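Local coordinates for insecticidal crystal protein Cry7Cal (Bacillus thuringiensis, PDB 5ZI1) that acts as an insecticidal crystal toxin active against the locust Locusta migratoria manilensis and probably binds a receptor in the target insect, at residues L292-T297 with V320-T325; R431-S436 with G451-S456; K475-N480 with R511-F516; L296-V301 with S344-L349. All blocks are in the same frame, centred on the assembly; numbering follows the deposited sequence.

In the fold
Contacts 1, 2 and 4 lie in the middle, beta-prism domain of this three-domain toxin fragment, contact 3 in the C-terminal sandwich domain. Contact 1 comes first and closes the hairpin of strands 294-306 and 312-324. Contact 4 starts from the same strand, shares Leu296 and Thr297, and spans a longer loop to bring in strand 343-348 on its other edge; together they join three of the four strands of an antiparallel sheet, with 294-306 in the middle of the three. Contact 2 follows in series as the hairpin 430-437 with 448-454, whose Arg431, Leu432 and Ser433 pack on Trp295 and Leu296. Contact 3, last in the chain, joins 475-480 to 511-516; Phe477 and Lys475 touch Tyr324 and Thr325 of contact 1, linking the two beta domains.

Contact 1. Residues L292-T297 with V320-T325; sequences LFQWLT and VVTQYT
Gln294 and Tyr324 run side by side from neighbouring strands and point the same way, with CG of Gln294 3.6 Å from CE1 of Tyr324 and the amide and ring planes 41° apart. The glutamine chain is extended beyond CG, which carries its amide out to Thr322: Thr322 OG1 donates to Gln294 OE1 at 2.7 Å, approaching from above the carbonyl plane. This hydroxyl also has a weak hydrogen bond with Asn331 on the next strand. Leu292 covers one face of the phenol ring with CD1 and brings CB to 3.7 Å from Tyr324 CE1, while Phe293 O lies at the ring edge. On the other side of the sheet Trp295 has its CG beside its own backbone N and anti to the carbonyl carbon (chi1 -54°), which turns the indole toward the open end of the hairpin, where Thr325 leaves the strand pair. There NE1 donates to Thr325 OG1 at 3.2 Å, almost straight and in the ring plane. The indole is further fixed by Phe293, whose CE2 rests 3.3 Å above its plane over the ring centre. Further along, Leu296 CD1 reaches across to Val320 CG1 at 3.7 Å, and Thr297 CG2 packs on the side chain of Gln323. Between the two layers of side chains Trp295 and Gln323 exchange a pair of backbone bonds, and Thr297 N donates to Val321 O at 2.8 Å. Phe293, Trp295 and Leu296 also pack on Arg431 and Leu432. The pairing is an antiparallel beta hairpin, formed by the two central strands of one sheet in the beta-prism domain of a three-domain Cry toxin.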
loop_
_atom_site.group_PDB
_atom_site.type_symbol
_atom_site.label_atom_id
_atom_site.label_comp_id
_atom_site.label_asym_id
_atom_site.label_seq_id
_atom_site.Cartn_x
_atom_site.Cartn_y
_atom_site.Cartn_z
ATOM N N LEU A 292 13.100 3.604 6.297
ATOM C CA LEU A 292 12.488 4.899 6.041
ATOM C C LEU A 292 12.121 5.018 4.568
ATOM O O LEU A 292 12.751 4.409 3.700
ATOM C CB LEU A 292 13.457 6.003 6.451
ATOM C CG LEU A 292 13.899 5.822 7.914
ATOM C CD1 LEU A 292 14.992 6.805 8.281
ATOM C CD2 LEU A 292 12.697 5.967 8.847
ATOM N N PHE A 293 11.074 5.775 4.272
ATOM C CA PHE A 293 10.619 5.816 2.893
ATOM C C PHE A 293 11.696 6.473 2.018
ATOM O O PHE A 293 12.371 7.414 2.447
ATOM C CB PHE A 293 9.282 6.562 2.816
ATOM C CG PHE A 293 8.686 6.574 1.443
ATOM C CD1 PHE A 293 7.797 5.585 1.056
ATOM C CD2 PHE A 293 9.060 7.556 0.509
ATOM C CE1 PHE A 293 7.249 5.575 -0.247
ATOM C CE2 PHE A 293 8.528 7.554 -0.791
ATOM C CZ PHE A 293 7.615 6.575 -1.165
ATOM N N GLN A 294 11.880 5.969 0.791
ATOM C CA GLN A 294 13.010 6.373 -0.045
ATOM C C GLN A 294 12.561 6.765 -1.443
ATOM O O GLN A 294 11.769 6.062 -2.078
ATOM C CB GLN A 294 14.058 5.260 -0.169
ATOM C CG GLN A 294 14.741 4.863 1.109
ATOM C CD GLN A 294 15.774 3.760 0.893
ATOM O OE1 GLN A 294 16.940 4.035 0.656
ATOM N NE2 GLN A 294 15.346 2.511 0.980
ATOM N N TRP A 295 13.096 7.880 -1.932
ATOM C CA TRP A 295 12.762 8.418 -3.243
ATOM C C TRP A 295 13.899 8.092 -4.198
ATOM O O TRP A 295 15.064 8.351 -3.880
ATOM C CB TRP A 295 12.532 9.926 -3.178
ATOM C CG TRP A 295 11.509 10.274 -2.156
ATOM C CD1 TRP A 295 11.704 10.415 -0.810
ATOM C CD2 TRP A 295 10.111 10.468 -2.384
ATOM N NE1 TRP A 295 10.515 10.712 -0.195
ATOM C CE2 TRP A 295 9.522 10.745 -1.137
ATOM C CE3 TRP A 295 9.303 10.434 -3.524
ATOM C CZ2 TRP A 295 8.159 10.996 -0.997
ATOM C CZ3 TRP A 295 7.963 10.693 -3.393
ATOM C CH2 TRP A 295 7.396 10.967 -2.131
ATOM N N LEU A 296 13.567 7.499 -5.342
ATOM C CA LEU A 296 14.600 7.092 -6.289
ATOM C C LEU A 296 15.132 8.323 -7.005
ATOM O O LEU A 296 14.369 9.053 -7.641
ATOM C CB LEU A 296 14.031 6.091 -7.283
ATOM C CG LEU A 296 15.027 5.445 -8.235
ATOM C CD1 LEU A 296 16.163 4.846 -7.450
ATOM C CD2 LEU A 296 14.330 4.379 -9.073
ATOM N N THR A 297 16.433 8.574 -6.902
ATOM C CA THR A 297 16.989 9.730 -7.595
ATOM C C THR A 297 17.928 9.384 -8.748
ATOM O O THR A 297 18.196 10.259 -9.577
ATOM C CB THR A 297 17.724 10.643 -6.602
ATOM O OG1 THR A 297 18.887 9.966 -6.108
ATOM C CG2 THR A 297 16.817 10.967 -5.403
ATOM N N VAL A 320 21.744 2.002 -7.495
ATOM C CA VAL A 320 20.502 2.692 -7.207
ATOM C C VAL A 320 20.793 3.731 -6.142
ATOM O O VAL A 320 21.463 3.437 -5.146
ATOM C CB VAL A 320 19.417 1.700 -6.753
ATOM C CG1 VAL A 320 18.381 2.386 -5.915
ATOM C CG2 VAL A 320 18.779 1.064 -7.969
ATOM N N VAL A 321 20.316 4.950 -6.362
ATOM C CA VAL A 321 20.526 6.050 -5.441
ATOM C C VAL A 321 19.162 6.555 -5.007
ATOM O O VAL A 321 18.264 6.734 -5.839
ATOM C CB VAL A 321 21.365 7.181 -6.066
ATOM C CG1 VAL A 321 21.551 8.302 -5.048
ATOM C CG2 VAL A 321 22.708 6.644 -6.515
ATOM N N THR A 322 19.003 6.752 -3.707
ATOM C CA THR A 322 17.770 7.268 -3.138
ATOM C C THR A 322 18.104 8.361 -2.132
ATOM O O THR A 322 19.232 8.443 -1.623
ATOM C CB THR A 322 16.952 6.160 -2.435
ATOM O OG1 THR A 322 17.685 5.686 -1.299
ATOM C CG2 THR A 322 16.682 4.990 -3.373
ATOM N N GLN A 323 17.093 9.186 -1.837
ATOM C CA GLN A 323 17.103 10.118 -0.719
ATOM C C GLN A 323 15.893 9.865 0.177
ATOM O O GLN A 323 14.803 9.547 -0.316
ATOM C CB GLN A 323 17.072 11.561 -1.212
ATOM C CG GLN A 323 18.329 11.973 -1.968
ATOM C CD GLN A 323 18.181 13.288 -2.704
ATOM O OE1 GLN A 323 17.267 14.074 -2.430
ATOM N NE2 GLN A 323 19.087 13.543 -3.644
ATOM N N TYR A 324 16.078 10.034 1.494
ATOM C CA TYR A 324 14.960 10.034 2.430
ATOM C C TYR A 324 14.126 11.296 2.232
ATOM O O TYR A 324 14.485 12.186 1.467
ATOM C CB TYR A 324 15.458 9.942 3.869
ATOM C CG TYR A 324 16.170 8.639 4.160
ATOM C CD1 TYR A 324 15.626 7.420 3.758
ATOM C CD2 TYR A 324 17.381 8.622 4.843
ATOM C CE1 TYR A 324 16.269 6.232 4.026
ATOM C CE2 TYR A 324 18.037 7.432 5.114
ATOM C CZ TYR A 324 17.472 6.244 4.705
ATOM O OH TYR A 324 18.118 5.060 4.977
ATOM N N THR A 325 12.990 11.364 2.916
ATOM C CA THR A 325 12.081 12.487 2.714
ATOM C C THR A 325 12.695 13.780 3.248
ATOM O O THR A 325 13.189 13.814 4.379
ATOM C CB THR A 325 10.750 12.227 3.413
ATOM O OG1 THR A 325 10.214 10.945 3.007
ATOM C CG2 THR A 325 9.779 13.322 3.060
#

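Contact 2. Residues R431-S436 with G451-S456; sequences RLSYVS and GWTHVS
This is a buried antiparallel strand pairing with a beta bulge, inside the middle domain, where strand 448-454 runs between strands 252-254 and 430-437. Arg431 and Thr453 form a regular hydrogen-bonded pair, their two backbone bonds 2.8 Å (Arg431 N to Thr453 O) and 2.9 Å (Thr453 N to Arg431 O). Two residues on, Ser433 and Tyr434 share one partner: Gly451 O accepts both of their N-H groups, which reach it from the same face of its plane, and Gly451 N returns a bond to Tyr434 O. The arginine chain leaves with CG between the backbone N and carbonyl carbon (chi1 84°) and bends again at chi3, folding back over the second strand. Arg431 NH1 then donates to Thr453 OG1 at 2.7 Å, the hydroxyl lying at the edge of the guanidinium, and makes a weak bond to His454 O. Val455 CG2 covers one face of the group toward its rim, and NE forms a salt bridge with Asp353, so several partners hold the group in place. Leu432 CD1 lies over the six-membered ring of Trp452, 4.1 Å from its centroid and 11° off the normal; the indole NE1 is bonded to Thr255. Packing is tight where Ser433 CB meets Thr453 CG2 at 3.5 Å, while Ser433 OG bonds to Gln252. Tyr434 turns its hydroxyl toward Tyr335, with which it is hydrogen-bonded. Two successive residues opposite one, with both N-H groups on a single carbonyl, make this a classic beta bulge within a hairpin.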
loop_
_atom_site.group_PDB
_atom_site.type_symbol
_atom_site.label_atom_id
_atom_site.label_comp_id
_atom_site.label_asym_id
_atom_site.label_seq_id
_atom_site.Cartn_x
_atom_site.Cartn_y
_atom_site.Cartn_z
ATOM N N ARG A 431 4.833 4.914 -8.636
ATOM C CA ARG A 431 6.030 5.525 -9.185
ATOM C C ARG A 431 7.191 4.580 -8.936
ATOM O O ARG A 431 7.205 3.851 -7.941
ATOM C CB ARG A 431 6.333 6.906 -8.542
ATOM C CG ARG A 431 7.110 6.793 -7.237
ATOM C CD ARG A 431 7.513 8.111 -6.641
ATOM N NE ARG A 431 6.372 8.933 -6.235
ATOM C CZ ARG A 431 5.627 8.705 -5.154
ATOM N NH1 ARG A 431 5.870 7.649 -4.379
ATOM N NH2 ARG A 431 4.623 9.516 -4.871
ATOM N N LEU A 432 8.158 4.585 -9.849
ATOM C CA LEU A 432 9.294 3.687 -9.708
ATOM C C LEU A 432 10.106 4.089 -8.494
ATOM O O LEU A 432 10.331 5.277 -8.243
ATOM C CB LEU A 432 10.168 3.713 -10.959
ATOM C CG LEU A 432 11.359 2.758 -11.082
ATOM C CD1 LEU A 432 10.950 1.296 -11.213
ATOM C CD2 LEU A 432 12.169 3.156 -12.327
ATOM N N SER A 433 10.538 3.095 -7.721
ATOM C CA SER A 433 11.306 3.382 -6.526
ATOM C C SER A 433 12.568 2.563 -6.385
ATOM O O SER A 433 13.462 2.979 -5.638
ATOM C CB SER A 433 10.436 3.198 -5.262
ATOM O OG SER A 433 9.803 1.917 -5.216
ATOM N N TYR A 434 12.703 1.439 -7.077
ATOM C CA TYR A 434 13.847 0.589 -6.789
ATOM C C TYR A 434 14.146 -0.266 -8.011
ATOM O O TYR A 434 13.302 -0.436 -8.893
ATOM C CB TYR A 434 13.590 -0.296 -5.539
ATOM C CG TYR A 434 14.885 -0.752 -4.904
ATOM C CD1 TYR A 434 15.577 0.081 -4.033
ATOM C CD2 TYR A 434 15.456 -1.976 -5.235
ATOM C CE1 TYR A 434 16.789 -0.290 -3.487
ATOM C CE2 TYR A 434 16.677 -2.365 -4.684
ATOM C CZ TYR A 434 17.333 -1.510 -3.805
ATOM O OH TYR A 434 18.540 -1.869 -3.242
ATOM N N VAL A 435 15.363 -0.805 -8.047
ATOM C CA VAL A 435 15.732 -1.854 -8.997
ATOM C C VAL A 435 16.553 -2.882 -8.238
ATOM O O VAL A 435 17.716 -2.620 -7.907
ATOM C CB VAL A 435 16.543 -1.338 -10.198
ATOM C CG1 VAL A 435 16.655 -2.459 -11.238
ATOM C CG2 VAL A 435 15.938 -0.049 -10.787
ATOM N N SER A 436 15.972 -4.045 -7.982
ATOM C CA SER A 436 16.714 -5.139 -7.388
ATOM C C SER A 436 17.057 -6.138 -8.491
ATOM O O SER A 436 17.005 -5.814 -9.679
ATOM C CB SER A 436 15.896 -5.772 -6.261
ATOM O OG SER A 436 14.674 -6.259 -6.774
ATOM N N GLY A 451 10.861 -1.972 -8.410
ATOM C CA GLY A 451 10.087 -1.683 -7.204
ATOM C C GLY A 451 9.402 -0.333 -7.333
ATOM O O GLY A 451 9.985 0.625 -7.869
ATOM N N TRP A 452 8.161 -0.276 -6.848
ATOM C CA TRP A 452 7.262 0.863 -6.982
ATOM C C TRP A 452 6.719 1.285 -5.620
ATOM O O TRP A 452 6.444 0.433 -4.761
ATOM C CB TRP A 452 6.087 0.496 -7.900
ATOM C CG TRP A 452 6.520 -0.075 -9.215
ATOM C CD1 TRP A 452 6.892 -1.350 -9.467
ATOM C CD2 TRP A 452 6.646 0.637 -10.453
ATOM N NE1 TRP A 452 7.244 -1.489 -10.793
ATOM C CE2 TRP A 452 7.097 -0.280 -11.418
ATOM C CE3 TRP A 452 6.411 1.960 -10.837
ATOM C CZ2 TRP A 452 7.318 0.081 -12.754
ATOM C CZ3 TRP A 452 6.634 2.323 -12.168
ATOM C CH2 TRP A 452 7.081 1.382 -13.106
ATOM N N THR A 453 6.533 2.595 -5.438
ATOM C CA THR A 453 5.819 3.141 -4.288
ATOM C C THR A 453 4.557 3.867 -4.750
ATOM O O THR A 453 4.446 4.290 -5.903
ATOM C CB THR A 453 6.691 4.094 -3.476
ATOM O OG1 THR A 453 7.106 5.203 -4.306
ATOM C CG2 THR A 453 7.895 3.351 -2.893
ATOM N N HIS A 454 3.610 4.001 -3.825
ATOM C CA HIS A 454 2.276 4.526 -4.100
ATOM C C HIS A 454 2.289 6.048 -4.161
ATOM O O HIS A 454 2.975 6.707 -3.373
ATOM C CB HIS A 454 1.321 4.057 -2.998
ATOM C CG HIS A 454 -0.128 4.184 -3.339
ATOM N ND1 HIS A 454 -0.915 5.212 -2.869
ATOM C CD2 HIS A 454 -0.942 3.390 -4.073
ATOM C CE1 HIS A 454 -2.149 5.062 -3.316
ATOM N NE2 HIS A 454 -2.195 3.959 -4.044
ATOM N N VAL A 455 1.521 6.617 -5.095
ATOM C CA VAL A 455 1.593 8.061 -5.324
ATOM C C VAL A 455 0.898 8.874 -4.231
ATOM O O VAL A 455 1.068 10.102 -4.176
ATOM C CB VAL A 455 1.076 8.353 -6.755
ATOM C CG1 VAL A 455 0.953 9.847 -7.050
ATOM C CG2 VAL A 455 2.029 7.737 -7.767
ATOM N N SER A 456 0.170 8.224 -3.309
ATOM C CA SER A 456 -0.377 8.964 -2.177
ATOM C C SER A 456 0.718 9.499 -1.269
ATOM O O SER A 456 0.490 10.472 -0.538
ATOM C CB SER A 456 -1.326 8.081 -1.363
ATOM O OG SER A 456 -0.651 6.941 -0.872
#

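Contact 3. Residues K475-N480 with R511-F516; sequences KAFETN and RMRLSF
A classic beta bulge brings Phe477 and Glu478 together opposite Arg511, at the edge of a sheet in the C-terminal, sandwich-like domain. Phe477 N donates to Arg511 O at 2.9 Å, and Arg511 N donates back to Glu478 O at 2.8 Å. The side chains of both bulge residues meet arginines. The phenylalanine takes the position between its backbone N and carbonyl carbon (chi1 73°), and the guanidinium of Arg513 lies flat on one face of its ring, planes 10° apart and centres 4.3 Å apart. The charged group is somewhat off-centre, an offset stack with cation-pi character, and Arg513 NH1 is held by Lys326 O beyond the two segments. CE2 of the same ring also touches Arg511 CB at 3.6 Å. Glu478 and Arg511 extend side by side to a salt bridge in which a single carboxylate oxygen, OE2, meets NE at 3.0 Å (a weak bond) and NH1 at 3.2 Å. Glu478 OE2 lies at the guanidinium edge, but with the planes 70° apart NH1 reaches it from above the carboxylate plane, so this is not a coplanar two-oxygen pairing. At the other end Met512 turns its CE, 3.5 Å away, against Ala476 N, and a water bridges Lys475 O to Arg513 N. Lys475 NZ points off to a salt bridge with Glu248. Strand 575-580 continues the sheet beyond 508-513, with Phe477 touching Leu575, and Met512 packs on Ile471 of strand 468-472.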
loop_
_atom_site.group_PDB
_atom_site.type_symbol
_atom_site.label_atom_id
_atom_site.label_comp_id
_atom_site.label_asym_id
_atom_site.label_seq_id
_atom_site.Cartn_x
_atom_site.Cartn_y
_atom_site.Cartn_z
ATOM N N LYS A 475 8.149 8.266 7.176
ATOM C CA LYS A 475 8.442 9.504 6.451
ATOM C C LYS A 475 9.567 10.315 7.094
ATOM O O LYS A 475 9.981 11.327 6.515
ATOM C CB LYS A 475 7.192 10.380 6.323
ATOM C CG LYS A 475 6.052 9.775 5.483
ATOM C CD LYS A 475 6.483 9.537 4.029
ATOM C CE LYS A 475 6.792 10.844 3.280
ATOM N NZ LYS A 475 5.568 11.645 2.917
ATOM N N ALA A 476 10.074 9.896 8.254
ATOM C CA ALA A 476 11.298 10.444 8.827
ATOM C C ALA A 476 12.460 10.344 7.833
ATOM O O ALA A 476 12.364 9.702 6.781
ATOM C CB ALA A 476 11.672 9.698 10.105
ATOM N N PHE A 477 13.585 10.986 8.192
ATOM C CA PHE A 477 14.820 10.866 7.424
ATOM C C PHE A 477 15.994 10.351 8.239
ATOM O O PHE A 477 17.062 10.102 7.665
ATOM C CB PHE A 477 15.205 12.209 6.778
ATOM C CG PHE A 477 15.731 13.231 7.747
ATOM C CD1 PHE A 477 17.084 13.289 8.055
ATOM C CD2 PHE A 477 14.871 14.142 8.340
ATOM C CE1 PHE A 477 17.563 14.222 8.947
ATOM C CE2 PHE A 477 15.344 15.078 9.230
ATOM C CZ PHE A 477 16.692 15.117 9.537
ATOM N N GLU A 478 15.832 10.178 9.548
ATOM C CA GLU A 478 16.886 9.622 10.381
ATOM C C GLU A 478 16.266 9.007 11.632
ATOM O O GLU A 478 15.248 9.487 12.140
ATOM C CB GLU A 478 17.909 10.692 10.757
ATOM C CG GLU A 478 19.097 10.184 11.566
ATOM C CD GLU A 478 20.161 11.262 11.756
ATOM O OE1 GLU A 478 20.466 11.980 10.775
ATOM O OE2 GLU A 478 20.683 11.401 12.888
ATOM N N THR A 479 16.884 7.924 12.098
ATOM C CA THR A 479 16.526 7.260 13.341
ATOM C C THR A 479 17.791 7.082 14.165
ATOM O O THR A 479 18.910 7.205 13.655
ATOM C CB THR A 479 15.879 5.880 13.118
ATOM O OG1 THR A 479 16.869 4.967 12.635
ATOM C CG2 THR A 479 14.736 5.951 12.117
ATOM N N ASN A 480 17.602 6.781 15.450
ATOM C CA ASN A 480 18.737 6.574 16.336
ATOM C C ASN A 480 19.554 5.371 15.878
ATOM O O ASN A 480 19.047 4.461 15.215
ATOM C CB ASN A 480 18.260 6.372 17.773
ATOM C CG ASN A 480 19.263 6.868 18.787
ATOM O OD1 ASN A 480 20.455 6.937 18.500
ATOM N ND2 ASN A 480 18.785 7.226 19.978
ATOM N N ARG A 511 14.141 11.684 13.412
ATOM C CA ARG A 511 13.998 13.053 12.936
ATOM C C ARG A 511 13.151 13.086 11.679
ATOM O O ARG A 511 13.246 12.205 10.829
ATOM C CB ARG A 511 15.313 13.698 12.557
ATOM C CG ARG A 511 16.515 13.083 13.172
ATOM C CD ARG A 511 17.604 14.076 13.145
ATOM N NE ARG A 511 18.838 13.565 13.727
ATOM C CZ ARG A 511 19.603 14.278 14.538
ATOM N NH1 ARG A 511 20.708 13.745 15.029
ATOM N NH2 ARG A 511 19.240 15.520 14.859
ATOM N N MET A 512 12.415 14.175 11.521
ATOM C CA MET A 512 11.487 14.343 10.418
ATOM C C MET A 512 11.430 15.825 10.092
ATOM O O MET A 512 11.455 16.657 11.006
ATOM C CB MET A 512 10.118 13.793 10.821
ATOM C CG MET A 512 9.018 13.944 9.812
ATOM S SD MET A 512 7.485 13.239 10.493
ATOM C CE MET A 512 7.786 11.478 10.347
ATOM N N ARG A 513 11.395 16.157 8.799
ATOM C CA ARG A 513 11.235 17.540 8.361
ATOM C C ARG A 513 9.809 17.751 7.885
ATOM O O ARG A 513 9.273 16.928 7.142
ATOM C CB ARG A 513 12.214 17.916 7.243
ATOM C CG ARG A 513 13.668 17.908 7.668
ATOM C CD ARG A 513 14.554 18.850 6.819
ATOM N NE ARG A 513 15.847 19.012 7.479
ATOM C CZ ARG A 513 16.895 18.223 7.272
ATOM N NH1 ARG A 513 16.817 17.237 6.386
ATOM N NH2 ARG A 513 18.029 18.429 7.933
ATOM N N LEU A 514 9.205 18.855 8.300
ATOM C CA LEU A 514 7.834 19.169 7.934
ATOM C C LEU A 514 7.815 20.412 7.055
ATOM O O LEU A 514 8.740 21.222 7.083
ATOM C CB LEU A 514 6.958 19.384 9.184
ATOM C CG LEU A 514 6.740 18.251 10.200
ATOM C CD1 LEU A 514 6.199 16.964 9.561
ATOM C CD2 LEU A 514 8.012 17.946 10.947
ATOM N N SER A 515 6.754 20.547 6.257
ATOM C CA SER A 515 6.563 21.682 5.363
ATOM C C SER A 515 5.269 22.372 5.749
ATOM O O SER A 515 4.213 21.734 5.762
ATOM C CB SER A 515 6.488 21.259 3.888
ATOM O OG SER A 515 7.704 20.706 3.428
ATOM N N PHE A 516 5.350 23.669 6.036
ATOM C CA PHE A 516 4.165 24.486 6.242
ATOM C C PHE A 516 4.486 25.911 5.813
ATOM O O PHE A 516 5.652 26.308 5.758
ATOM C CB PHE A 516 3.690 24.437 7.702
ATOM C CG PHE A 516 4.809 24.376 8.697
ATOM C CD1 PHE A 516 5.394 25.538 9.173
ATOM C CD2 PHE A 516 5.272 23.157 9.157
ATOM C CE1 PHE A 516 6.428 25.484 10.099
ATOM C CE2 PHE A 516 6.309 23.084 10.075
ATOM C CZ PHE A 516 6.890 24.251 10.551
HETATM O O HOH W 1 11.287 14.005 6.844
#

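Contact 4. Residues L296-V301 with S344-L349; sequences LTKINV and SHTFDL
At the edge of the Phe347 ring lies Ile299 O, near the ring plane, and over one face sits His345 ND1, 3.7 Å above its centre. A second flat group is the Asn300 amide. Its CG stands anti to the backbone N (chi1 177°), and this swings ND2 over strand 343-348, where it donates twice: to Ser344 OG at 3.3 Å, within the amide plane, and to Thr346 OG1 at 3.0 Å, tilted 29° from it. Between these side chains the two strands run antiparallel, their axes 169° apart, with Ile299 paired to Phe347 and Val301 to His345 by reciprocal backbone bonds. Strand 343-348 thereby becomes an outer strand beside 294-306 in a sheet of order 3-2-1-4, the Greek-key arrangement of the beta-prism domain. On the buried face Ile299 CB meets Phe347 CD1 at 4.0 Å, and Leu349 CD1 is wedged against Ile299 CD1 at 3.8 Å and Leu296 CD2 at 3.9 Å. Leu349 N bonds to Thr297 O. On the other edge of strand 294-306, Thr297 and Lys298 both face Val321 of strand 312-324, a classic beta bulge. The lysine's CG lies 3.7 Å from Asp348 OD2, while Lys298 NZ leads away and ends 6.0 Å from Asp348 OD2, too far for a salt bridge.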
loop_
_atom_site.group_PDB
_atom_site.type_symbol
_atom_site.label_atom_id
_atom_site.label_comp_id
_atom_site.label_asym_id
_atom_site.label_seq_id
_atom_site.Cartn_x
_atom_site.Cartn_y
_atom_site.Cartn_z
ATOM N N LEU A 296 13.567 7.499 -5.342
ATOM C CA LEU A 296 14.600 7.092 -6.289
ATOM C C LEU A 296 15.132 8.323 -7.005
ATOM O O LEU A 296 14.369 9.053 -7.641
ATOM C CB LEU A 296 14.031 6.091 -7.283
ATOM C CG LEU A 296 15.027 5.445 -8.235
ATOM C CD1 LEU A 296 16.163 4.846 -7.450
ATOM C CD2 LEU A 296 14.330 4.379 -9.073
ATOM N N THR A 297 16.433 8.574 -6.902
ATOM C CA THR A 297 16.989 9.730 -7.595
ATOM C C THR A 297 17.928 9.384 -8.748
ATOM O O THR A 297 18.196 10.259 -9.577
ATOM C CB THR A 297 17.724 10.643 -6.602
ATOM O OG1 THR A 297 18.887 9.966 -6.108
ATOM C CG2 THR A 297 16.817 10.967 -5.403
ATOM N N LYS A 298 18.419 8.149 -8.844
ATOM C CA LYS A 298 19.348 7.797 -9.921
ATOM C C LYS A 298 19.355 6.288 -10.127
ATOM O O LYS A 298 19.159 5.528 -9.183
ATOM C CB LYS A 298 20.772 8.286 -9.616
ATOM C CG LYS A 298 21.187 9.560 -10.343
ATOM C CD LYS A 298 22.284 10.319 -9.592
ATOM C CE LYS A 298 23.525 9.463 -9.329
ATOM N NZ LYS A 298 24.328 10.009 -8.178
ATOM N N ILE A 299 19.593 5.863 -11.369
ATOM C CA ILE A 299 19.879 4.467 -11.686
ATOM C C ILE A 299 21.051 4.424 -12.650
ATOM O O ILE A 299 21.034 5.096 -13.688
ATOM C CB ILE A 299 18.692 3.733 -12.334
ATOM C CG1 ILE A 299 17.408 3.884 -11.543
ATOM C CG2 ILE A 299 19.035 2.259 -12.514
ATOM C CD1 ILE A 299 16.207 3.389 -12.306
ATOM N N ASN A 300 22.049 3.607 -12.343
ATOM C CA ASN A 300 23.126 3.361 -13.279
ATOM C C ASN A 300 23.109 1.896 -13.708
ATOM O O ASN A 300 22.904 1.001 -12.883
ATOM C CB ASN A 300 24.486 3.713 -12.683
ATOM C CG ASN A 300 25.639 3.386 -13.657
ATOM O OD1 ASN A 300 26.475 2.508 -13.399
ATOM N ND2 ASN A 300 25.648 4.067 -14.802
ATOM N N VAL A 301 23.327 1.649 -14.996
ATOM C CA VAL A 301 23.463 0.294 -15.514
ATOM C C VAL A 301 24.825 0.168 -16.182
ATOM O O VAL A 301 25.253 1.070 -16.908
ATOM C CB VAL A 301 22.325 -0.055 -16.494
ATOM C CG1 VAL A 301 22.639 -1.334 -17.275
ATOM C CG2 VAL A 301 21.028 -0.200 -15.751
ATOM N N SER A 344 27.294 1.804 -20.396
ATOM C CA SER A 344 26.868 2.482 -19.184
ATOM C C SER A 344 25.742 3.438 -19.526
ATOM O O SER A 344 25.799 4.126 -20.541
ATOM C CB SER A 344 28.029 3.246 -18.545
ATOM O OG SER A 344 27.580 4.025 -17.450
ATOM N N HIS A 345 24.718 3.471 -18.679
ATOM C CA HIS A 345 23.697 4.500 -18.795
ATOM C C HIS A 345 23.271 4.930 -17.404
ATOM O O HIS A 345 23.130 4.105 -16.496
ATOM C CB HIS A 345 22.483 4.030 -19.597
ATOM C CG HIS A 345 21.563 5.144 -19.993
ATOM N ND1 HIS A 345 20.619 5.680 -19.134
ATOM C CD2 HIS A 345 21.461 5.843 -21.152
ATOM C CE1 HIS A 345 19.963 6.646 -19.758
ATOM N NE2 HIS A 345 20.456 6.764 -20.985
ATOM N N THR A 346 23.081 6.227 -17.236
ATOM C CA THR A 346 22.627 6.778 -15.968
ATOM C C THR A 346 21.311 7.495 -16.215
ATOM O O THR A 346 21.243 8.416 -17.036
ATOM C CB THR A 346 23.673 7.714 -15.360
ATOM O OG1 THR A 346 24.883 6.986 -15.118
ATOM C CG2 THR A 346 23.180 8.272 -14.034
ATOM N N PHE A 347 20.258 7.041 -15.541
ATOM C CA PHE A 347 19.005 7.777 -15.497
ATOM C C PHE A 347 19.052 8.733 -14.307
ATOM O O PHE A 347 19.340 8.310 -13.184
ATOM C CB PHE A 347 17.813 6.835 -15.351
ATOM C CG PHE A 347 17.697 5.745 -16.410
ATOM C CD1 PHE A 347 18.345 4.530 -16.259
ATOM C CD2 PHE A 347 16.842 5.902 -17.491
ATOM C CE1 PHE A 347 18.186 3.503 -17.205
ATOM C CE2 PHE A 347 16.668 4.884 -18.430
ATOM C CZ PHE A 347 17.337 3.679 -18.283
ATOM N N ASP A 348 18.770 10.016 -14.544
ATOM C CA ASP A 348 18.699 11.010 -13.471
ATOM C C ASP A 348 17.229 11.246 -13.159
ATOM O O ASP A 348 16.508 11.854 -13.959
ATOM C CB ASP A 348 19.403 12.302 -13.871
ATOM C CG ASP A 348 20.878 12.084 -14.193
ATOM O OD1 ASP A 348 21.249 12.185 -15.398
ATOM O OD2 ASP A 348 21.670 11.839 -13.250
ATOM N N LEU A 349 16.779 10.752 -12.006
ATOM C CA LEU A 349 15.352 10.688 -11.710
ATOM C C LEU A 349 14.887 11.607 -10.582
ATOM O O LEU A 349 13.671 11.709 -10.369
ATOM C CB LEU A 349 14.948 9.249 -11.389
ATOM C CG LEU A 349 15.424 8.234 -12.425
ATOM C CD1 LEU A 349 14.875 6.892 -12.049
ATOM C CD2 LEU A 349 14.997 8.616 -13.834
#